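Local coordinates for beta-lactamase-like protein (Novosphingobium pentaromativorans US6-1, PDB 6AUF), which probably hydrolyses the beta-lactam ring of antibiotics as a zinc-dependent metallo-beta-lactamase of the B3-like group, at residues I64-D76 with I90-L104. Numbering follows the deposited sequence.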
ATOM      1  N   ILE A  64      -5.063   3.740  -4.423  1.00 61.04           N
ATOM      2  CA  ILE A  64      -4.623   3.800  -5.815  1.00 59.98           C
ATOM      3  C   ILE A  64      -5.708   3.250  -6.726  1.00 71.66           C
ATOM      4  O   ILE A  64      -6.222   2.149  -6.499  1.00 79.37           O
ATOM      5  CB  ILE A  64      -3.315   3.032  -6.020  1.00 57.04           C
ATOM      6  CG1 ILE A  64      -2.272   3.498  -4.990  1.00 62.60           C
ATOM      7  CG2 ILE A  64      -2.848   3.194  -7.457  1.00 53.71           C
ATOM      8  CD1 ILE A  64      -1.996   4.989  -5.010  1.00 53.68           C
ATOM      9  N   LEU A  65      -6.042   4.008  -7.765  1.00 73.56           N
ATOM     10  CA  LEU A  65      -7.023   3.603  -8.761  1.00 74.62           C
ATOM     11  C   LEU A  65      -6.318   3.410 -10.093  1.00 71.90           C
ATOM     12  O   LEU A  65      -5.538   4.267 -10.522  1.00 69.50           O
ATOM     13  CB  LEU A  65      -8.150   4.636  -8.901  1.00 75.47           C
ATOM     14  CG  LEU A  65      -9.134   4.355 -10.041  1.00 68.52           C
ATOM     15  CD1 LEU A  65      -9.774   3.001  -9.843  1.00 72.44           C
ATOM     16  CD2 LEU A  65     -10.189   5.427 -10.144  1.00 69.20           C
ATOM     17  N   VAL A  66      -6.594   2.287 -10.742  1.00 70.21           N
ATOM     18  CA  VAL A  66      -5.927   1.912 -11.979  1.00 67.22           C
ATOM     19  C   VAL A  66      -7.013   1.584 -12.987  1.00 76.27           C
ATOM     20  O   VAL A  66      -7.795   0.649 -12.778  1.00 77.37           O
ATOM     21  CB  VAL A  66      -4.964   0.730 -11.770  1.00 59.00           C
ATOM     22  CG1 VAL A  66      -4.468   0.210 -13.083  1.00 60.44           C
ATOM     23  CG2 VAL A  66      -3.783   1.167 -10.926  1.00 56.52           C
ATOM     24  N   THR A  67      -7.080   2.365 -14.059  1.00 84.31           N
ATOM     25  CA  THR A  67      -8.264   2.419 -14.902  1.00 85.51           C
ATOM     26  C   THR A  67      -8.048   1.744 -16.255  1.00 83.39           C
ATOM     27  O   THR A  67      -6.959   1.781 -16.838  1.00 79.72           O
ATOM     28  CB  THR A  67      -8.697   3.871 -15.109  1.00 87.77           C
ATOM     29  OG1 THR A  67      -7.535   4.674 -15.334  1.00 92.85           O
ATOM     30  CG2 THR A  67      -9.441   4.395 -13.883  1.00 84.44           C
ATOM     31  N   SER A  68      -9.117   1.119 -16.739  1.00 76.55           N
ATOM     32  CA  SER A  68      -9.184   0.590 -18.087  1.00 84.88           C
ATOM     33  C   SER A  68     -10.622   0.726 -18.556  1.00 90.13           C
ATOM     34  O   SER A  68     -11.534   0.943 -17.756  1.00 94.66           O
ATOM     35  CB  SER A  68      -8.746  -0.879 -18.152  1.00 92.45           C
ATOM     36  OG  SER A  68      -9.815  -1.748 -17.797  1.00 93.32           O
ATOM     37  N   ASP A  69     -10.825   0.589 -19.865  1.00 90.06           N
ATOM     38  CA  ASP A  69     -12.194   0.483 -20.356  1.00101.58           C
ATOM     39  C   ASP A  69     -12.859  -0.780 -19.835  1.00108.99           C
ATOM     40  O   ASP A  69     -14.075  -0.802 -19.624  1.00110.63           O
ATOM     41  CB  ASP A  69     -12.205   0.500 -21.880  1.00111.86           C
ATOM     42  CG  ASP A  69     -11.412   1.652 -22.443  1.00123.08           C
ATOM     43  OD1 ASP A  69     -11.538   2.772 -21.895  1.00129.50           O
ATOM     44  OD2 ASP A  69     -10.651   1.437 -23.413  1.00123.71           O
ATOM     45  N   ASP A  70     -12.070  -1.831 -19.605  1.00113.96           N
ATOM     46  CA  ASP A  70     -12.533  -3.133 -19.141  1.00111.48           C
ATOM     47  C   ASP A  70     -12.895  -3.144 -17.665  1.00106.81           C
ATOM     48  O   ASP A  70     -13.257  -4.203 -17.139  1.00107.47           O
ATOM     49  CB  ASP A  70     -11.455  -4.183 -19.421  1.00113.37           C
ATOM     50  CG  ASP A  70     -11.252  -4.427 -20.904  1.00119.66           C
ATOM     51  OD1 ASP A  70     -12.259  -4.436 -21.644  1.00124.60           O
ATOM     52  OD2 ASP A  70     -10.091  -4.608 -21.330  1.00119.44           O
ATOM     53  N   GLY A  71     -12.827  -2.005 -16.996  1.00 99.29           N
ATOM     54  CA  GLY A  71     -12.964  -1.932 -15.557  1.00 88.49           C
ATOM     55  C   GLY A  71     -11.677  -1.462 -14.910  1.00 84.92           C
ATOM     56  O   GLY A  71     -10.622  -1.368 -15.539  1.00 93.16           O
ATOM     57  N   HIS A  72     -11.779  -1.162 -13.620  1.00 77.50           N
ATOM     58  CA  HIS A  72     -10.649  -0.628 -12.877  1.00 77.68           C
ATOM     59  C   HIS A  72     -10.228  -1.564 -11.748  1.00 76.24           C
ATOM     60  O   HIS A  72     -10.937  -2.504 -11.371  1.00 72.57           O
ATOM     61  CB  HIS A  72     -10.986   0.754 -12.319  1.00 79.66           C
ATOM     62  CG  HIS A  72     -11.731   1.612 -13.287  1.00 85.19           C
ATOM     63  ND1 HIS A  72     -11.233   1.925 -14.533  1.00 84.87           N
ATOM     64  CD2 HIS A  72     -12.950   2.195 -13.209  1.00 83.02           C
ATOM     65  CE1 HIS A  72     -12.111   2.674 -15.177  1.00 87.76           C
ATOM     66  NE2 HIS A  72     -13.162   2.849 -14.396  1.00 87.22           N
ATOM     67  N   VAL A  73      -9.044  -1.281 -11.211  1.00 75.65           N
ATOM     68  CA  VAL A  73      -8.535  -1.908 -10.000  1.00 71.74           C
ATOM     69  C   VAL A  73      -8.249  -0.808  -8.985  1.00 72.77           C
ATOM     70  O   VAL A  73      -7.866   0.312  -9.337  1.00 76.18           O
ATOM     71  CB  VAL A  73      -7.280  -2.760 -10.283  1.00 69.96           C
ATOM     72  CG1 VAL A  73      -6.792  -3.454  -9.019  1.00 66.30           C
ATOM     73  CG2 VAL A  73      -7.586  -3.780 -11.363  1.00 68.44           C
ATOM     74  N   LEU A  74      -8.471  -1.128  -7.715  1.00 69.37           N
ATOM     75  CA  LEU A  74      -8.318  -0.177  -6.625  1.00 68.77           C
ATOM     76  C   LEU A  74      -7.538  -0.857  -5.509  1.00 69.23           C
ATOM     77  O   LEU A  74      -7.866  -1.985  -5.127  1.00 67.12           O
ATOM     78  CB  LEU A  74      -9.688   0.309  -6.122  1.00 62.84           C
ATOM     79  CG  LEU A  74      -9.674   1.255  -4.916  1.00 64.55           C
ATOM     80  CD1 LEU A  74      -9.115   2.626  -5.289  1.00 65.73           C
ATOM     81  CD2 LEU A  74     -11.051   1.386  -4.266  1.00 62.25           C
ATOM     82  N   ILE A  75      -6.501  -0.188  -5.004  1.00 60.98           N
ATOM     83  CA  ILE A  75      -5.636  -0.739  -3.965  1.00 56.13           C
ATOM     84  C   ILE A  75      -5.788   0.107  -2.706  1.00 61.95           C
ATOM     85  O   ILE A  75      -5.500   1.311  -2.716  1.00 54.61           O
ATOM     86  CB  ILE A  75      -4.165  -0.791  -4.405  1.00 51.40           C
ATOM     87  CG1 ILE A  75      -4.035  -1.435  -5.781  1.00 53.71           C
ATOM     88  CG2 ILE A  75      -3.311  -1.550  -3.366  1.00 47.44           C
ATOM     89  CD1 ILE A  75      -2.622  -1.372  -6.326  1.00 50.66           C
ATOM     90  N   ASP A  76      -6.232  -0.531  -1.622  1.00 66.92           N
ATOM     91  CA  ASP A  76      -6.342   0.080  -0.304  1.00 63.45           C
ATOM     92  C   ASP A  76      -7.572   0.963  -0.178  1.00 71.97           C
ATOM     93  O   ASP A  76      -7.986   1.636  -1.128  1.00 67.38           O
ATOM     94  CB  ASP A  76      -5.086   0.877   0.035  1.00 66.57           C
ATOM     95  CG  ASP A  76      -3.919  -0.015   0.394  1.00 66.80           C
ATOM     96  OD1 ASP A  76      -4.162  -1.205   0.674  1.00 71.49           O
ATOM     97  OD2 ASP A  76      -2.771   0.468   0.403  1.00 64.53           O
ATOM     98  N   ILE A  90     -13.037   9.017  -6.610  1.00 84.71           N
ATOM     99  CA  ILE A  90     -13.259   8.312  -7.867  1.00 85.05           C
ATOM    100  C   ILE A  90     -14.160   9.135  -8.783  1.00 94.72           C
ATOM    101  O   ILE A  90     -13.780   9.502  -9.902  1.00100.12           O
ATOM    102  CB  ILE A  90     -13.858   6.922  -7.594  1.00 86.16           C
ATOM    103  CG1 ILE A  90     -12.940   6.118  -6.673  1.00 85.29           C
ATOM    104  CG2 ILE A  90     -14.107   6.185  -8.894  1.00 93.30           C
ATOM    105  CD1 ILE A  90     -11.502   6.107  -7.120  1.00 88.60           C
ATOM    106  N   ARG A  91     -15.373   9.434  -8.317  1.00 88.39           N
ATOM    107  CA  ARG A  91     -16.321  10.166  -9.141  1.00 94.95           C
ATOM    108  C   ARG A  91     -15.747  11.514  -9.548  1.00100.78           C
ATOM    109  O   ARG A  91     -15.762  11.880 -10.729  1.00100.35           O
ATOM    110  CB  ARG A  91     -17.630  10.331  -8.375  1.00 98.52           C
ATOM    111  CG  ARG A  91     -18.027   9.083  -7.612  1.00 95.23           C
ATOM    112  CD  ARG A  91     -19.195   9.334  -6.684  1.00103.26           C
ATOM    113  NE  ARG A  91     -19.740   8.086  -6.162  1.00107.42           N
ATOM    114  CZ  ARG A  91     -20.551   7.283  -6.844  1.00121.25           C
ATOM    115  NH1 ARG A  91     -20.919   7.593  -8.084  1.00117.71           N
ATOM    116  NH2 ARG A  91     -20.997   6.165  -6.286  1.00137.94           N
ATOM    117  N   LYS A  92     -15.208  12.258  -8.580  1.00101.14           N
ATOM    118  CA  LYS A  92     -14.613  13.551  -8.877  1.00102.98           C
ATOM    119  C   LYS A  92     -13.586  13.472  -9.997  1.00 97.32           C
ATOM    120  O   LYS A  92     -13.220  14.513 -10.546  1.00101.64           O
ATOM    121  CB  LYS A  92     -13.986  14.131  -7.605  1.00107.63           C
ATOM    122  CG  LYS A  92     -15.005  14.524  -6.538  1.00119.83           C
ATOM    123  CD  LYS A  92     -14.471  14.236  -5.136  1.00124.28           C
ATOM    124  CE  LYS A  92     -14.462  15.484  -4.270  1.00127.87           C
ATOM    125  NZ  LYS A  92     -13.342  16.402  -4.628  1.00126.99           N
ATOM    126  N   LEU A  93     -13.120  12.274 -10.354  1.00 93.73           N
ATOM    127  CA  LEU A  93     -12.229  12.080 -11.489  1.00 89.85           C
ATOM    128  C   LEU A  93     -12.968  11.660 -12.751  1.00 99.50           C
ATOM    129  O   LEU A  93     -12.333  11.491 -13.800  1.00 94.33           O
ATOM    130  CB  LEU A  93     -11.171  11.033 -11.143  1.00 81.19           C
ATOM    131  CG  LEU A  93      -9.733  11.523 -10.986  1.00 81.81           C
ATOM    132  CD1 LEU A  93      -9.688  12.635  -9.983  1.00 77.87           C
ATOM    133  CD2 LEU A  93      -8.813  10.374 -10.552  1.00 74.93           C
ATOM    134  N   GLY A  94     -14.285  11.475 -12.672  1.00109.78           N
ATOM    135  CA  GLY A  94     -15.068  11.048 -13.812  1.00109.33           C
ATOM    136  C   GLY A  94     -15.187   9.554 -13.990  1.00105.10           C
ATOM    137  O   GLY A  94     -15.532   9.105 -15.090  1.00108.14           O
ATOM    138  N   PHE A  95     -14.920   8.769 -12.949  1.00 93.69           N
ATOM    139  CA  PHE A  95     -14.984   7.318 -13.021  1.00 95.75           C
ATOM    140  C   PHE A  95     -16.118   6.787 -12.152  1.00100.59           C
ATOM    141  O   PHE A  95     -16.432   7.345 -11.098  1.00104.26           O
ATOM    142  CB  PHE A  95     -13.653   6.688 -12.591  1.00 86.31           C
ATOM    143  CG  PHE A  95     -12.496   7.065 -13.473  1.00 85.15           C
ATOM    144  CD1 PHE A  95     -12.434   6.624 -14.787  1.00 82.92           C
ATOM    145  CD2 PHE A  95     -11.473   7.862 -12.995  1.00 83.89           C
ATOM    146  CE1 PHE A  95     -11.369   6.971 -15.607  1.00 80.87           C
ATOM    147  CE2 PHE A  95     -10.401   8.209 -13.810  1.00 81.82           C
ATOM    148  CZ  PHE A  95     -10.349   7.762 -15.112  1.00 79.03           C
ATOM    149  N   ASP A  96     -16.735   5.700 -12.611  1.00 96.67           N
ATOM    150  CA  ASP A  96     -17.845   5.094 -11.894  1.00 97.04           C
ATOM    151  C   ASP A  96     -17.311   4.050 -10.923  1.00 99.46           C
ATOM    152  O   ASP A  96     -16.652   3.099 -11.360  1.00 94.91           O
ATOM    153  CB  ASP A  96     -18.813   4.442 -12.863  1.00100.50           C
ATOM    154  CG  ASP A  96     -20.155   4.127 -12.229  1.00108.30           C
ATOM    155  OD1 ASP A  96     -20.210   4.003 -10.985  1.00104.99           O
ATOM    156  OD2 ASP A  96     -21.157   4.006 -12.980  1.00111.39           O
ATOM    157  N   PRO A  97     -17.570   4.175  -9.619  1.00 95.71           N
ATOM    158  CA  PRO A  97     -17.099   3.141  -8.683  1.00 87.82           C
ATOM    159  C   PRO A  97     -17.697   1.770  -8.964  1.00 93.02           C
ATOM    160  O   PRO A  97     -17.160   0.757  -8.485  1.00 78.34           O
ATOM    161  CB  PRO A  97     -17.530   3.678  -7.309  1.00 86.03           C
ATOM    162  CG  PRO A  97     -17.848   5.123  -7.524  1.00 91.66           C
ATOM    163  CD  PRO A  97     -18.328   5.235  -8.937  1.00 95.61           C
ATOM    164  N   ALA A  98     -18.799   1.701  -9.718  1.00 94.47           N
ATOM    165  CA  ALA A  98     -19.320   0.406 -10.130  1.00 94.23           C
ATOM    166  C   ALA A  98     -18.414  -0.279 -11.142  1.00 97.49           C
ATOM    167  O   ALA A  98     -18.572  -1.481 -11.378  1.00 97.08           O
ATOM    168  CB  ALA A  98     -20.728   0.571 -10.704  1.00 90.22           C
ATOM    169  N   ASP A  99     -17.470   0.453 -11.730  1.00102.39           N
ATOM    170  CA  ASP A  99     -16.575  -0.076 -12.748  1.00 98.41           C
ATOM    171  C   ASP A  99     -15.322  -0.712 -12.177  1.00 89.72           C
ATOM    172  O   ASP A  99     -14.624  -1.417 -12.912  1.00 92.24           O
ATOM    173  CB  ASP A  99     -16.159   1.031 -13.721  1.00105.79           C
ATOM    174  CG  ASP A  99     -17.312   1.526 -14.570  1.00116.99           C
ATOM    175  OD1 ASP A  99     -18.136   0.689 -15.005  1.00121.38           O
ATOM    176  OD2 ASP A  99     -17.384   2.751 -14.799  1.00112.68           O
ATOM    177  N   VAL A 100     -14.994  -0.470 -10.912  1.00 86.89           N
ATOM    178  CA  VAL A 100     -13.818  -1.105 -10.323  1.00 89.90           C
ATOM    179  C   VAL A 100     -14.157  -2.562 -10.022  1.00 88.89           C
ATOM    180  O   VAL A 100     -15.102  -2.859  -9.285  1.00 93.50           O
ATOM    181  CB  VAL A 100     -13.339  -0.363  -9.066  1.00 82.10           C
ATOM    182  CG1 VAL A 100     -14.465  -0.164  -8.105  1.00 83.49           C
ATOM    183  CG2 VAL A 100     -12.227  -1.132  -8.395  1.00 77.41           C
ATOM    184  N   ARG A 101     -13.396  -3.474 -10.619  1.00 83.03           N
ATOM    185  CA  ARG A 101     -13.699  -4.892 -10.534  1.00 87.55           C
ATOM    186  C   ARG A 101     -12.925  -5.614  -9.441  1.00 81.84           C
ATOM    187  O   ARG A 101     -13.415  -6.622  -8.926  1.00 84.94           O
ATOM    188  CB  ARG A 101     -13.435  -5.561 -11.887  1.00 90.60           C
ATOM    189  CG  ARG A 101     -14.433  -5.123 -12.957  1.00 93.11           C
ATOM    190  CD  ARG A 101     -15.805  -4.963 -12.314  1.00102.38           C
ATOM    191  NE  ARG A 101     -16.885  -4.719 -13.269  1.00118.24           N
ATOM    192  CZ  ARG A 101     -18.122  -4.379 -12.916  1.00124.95           C
ATOM    193  NH1 ARG A 101     -18.428  -4.238 -11.631  1.00124.75           N
ATOM    194  NH2 ARG A 101     -19.050  -4.175 -13.845  1.00129.02           N
ATOM    195  N   TRP A 102     -11.757  -5.116  -9.057  1.00 76.21           N
ATOM    196  CA  TRP A 102     -10.938  -5.741  -8.026  1.00 73.61           C
ATOM    197  C   TRP A 102     -10.520  -4.709  -6.993  1.00 81.96           C
ATOM    198  O   TRP A 102     -10.228  -3.559  -7.334  1.00 85.90           O
ATOM    199  CB  TRP A 102      -9.688  -6.386  -8.624  1.00 61.61           C
ATOM    200  CG  TRP A 102     -10.016  -7.581  -9.448  1.00 71.78           C
ATOM    201  CD1 TRP A 102     -10.223  -7.617 -10.792  1.00 73.67           C
ATOM    202  CD2 TRP A 102     -10.206  -8.918  -8.972  1.00 74.10           C
ATOM    203  NE1 TRP A 102     -10.526  -8.894 -11.187  1.00 76.72           N
ATOM    204  CE2 TRP A 102     -10.525  -9.713 -10.090  1.00 77.43           C
ATOM    205  CE3 TRP A 102     -10.135  -9.522  -7.707  1.00 71.15           C
ATOM    206  CZ2 TRP A 102     -10.768 -11.086  -9.988  1.00 79.92           C
ATOM    207  CZ3 TRP A 102     -10.378 -10.879  -7.605  1.00 82.70           C
ATOM    208  CH2 TRP A 102     -10.690 -11.648  -8.740  1.00 83.96           C
ATOM    209  N   ILE A 103     -10.504  -5.123  -5.731  1.00 72.71           N
ATOM    210  CA  ILE A 103      -9.913  -4.340  -4.655  1.00 70.78           C
ATOM    211  C   ILE A 103      -8.746  -5.146  -4.102  1.00 69.04           C
ATOM    212  O   ILE A 103      -8.907  -6.320  -3.746  1.00 64.44           O
ATOM    213  CB  ILE A 103     -10.935  -3.996  -3.554  1.00 69.94           C
ATOM    214  CG1 ILE A 103     -11.949  -2.973  -4.051  1.00 61.41           C
ATOM    215  CG2 ILE A 103     -10.252  -3.427  -2.332  1.00 68.08           C
ATOM    216  CD1 ILE A 103     -13.200  -2.958  -3.219  1.00 63.46           C
ATOM    217  N   LEU A 104      -7.571  -4.527  -4.076  1.00 66.81           N
ATOM    218  CA  LEU A 104      -6.347  -5.125  -3.573  1.00 61.18           C
ATOM    219  C   LEU A 104      -5.907  -4.362  -2.331  1.00 67.09           C
ATOM    220  O   LEU A 104      -6.482  -3.325  -1.979  1.00 65.36           O
ATOM    221  CB  LEU A 104      -5.241  -5.100  -4.633  1.00 54.49           C
ATOM    222  CG  LEU A 104      -5.658  -5.576  -6.023  1.00 57.21           C
ATOM    223  CD1 LEU A 104      -4.533  -5.333  -7.009  1.00 58.68           C
ATOM    224  CD2 LEU A 104      -6.068  -7.051  -6.012  1.00 59.21           C
TER
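L74 pairs with I103 and I75 with L104 where strands 72-75 and 100-104 run parallel, joined through helix 83-91 as a beta-alpha-beta crossover of the metallo-beta-lactamase fold. Backbone bonds alternate across the seam: L74 N reaches W102 O, and L104 N returns to L74 O at 2.8 Å. A one-residue shift, a beta bulge, puts R101 between the paired V100 and W102; H72 N bonds to D99 O and R101 N to H72 O (2.7 Å). G71, with phi 115° and CA 3.2 Å from D99 O, suits a place with no space for a side chain.

Both faces are buried in the fold, hence apolar V73 and L104 on one, L74, V100 and I103 on the other. V73 CG1 lies 3.6 Å from L104 CD1, under strand 169-172; V100 CG2 meets L74 CB. L65 CD2 touches I90 CD1 of the helix.

Near the turn S68-G71, T67 and H72 meet F95. T67 CG2 sits 3.6 Å over the F95 ring centroid, a CH-pi contact; T67 OG1 bonds to N52 and W54. The H72 ring meets F95 obliquely, planes at 69°, and S68 N donates to H72 ND1, limiting its rotation.

Nearer the zinc ions, the D76 carboxylate bonds to Y208 and S106 N, and D76 N donates to L104 O at 2.8 Å.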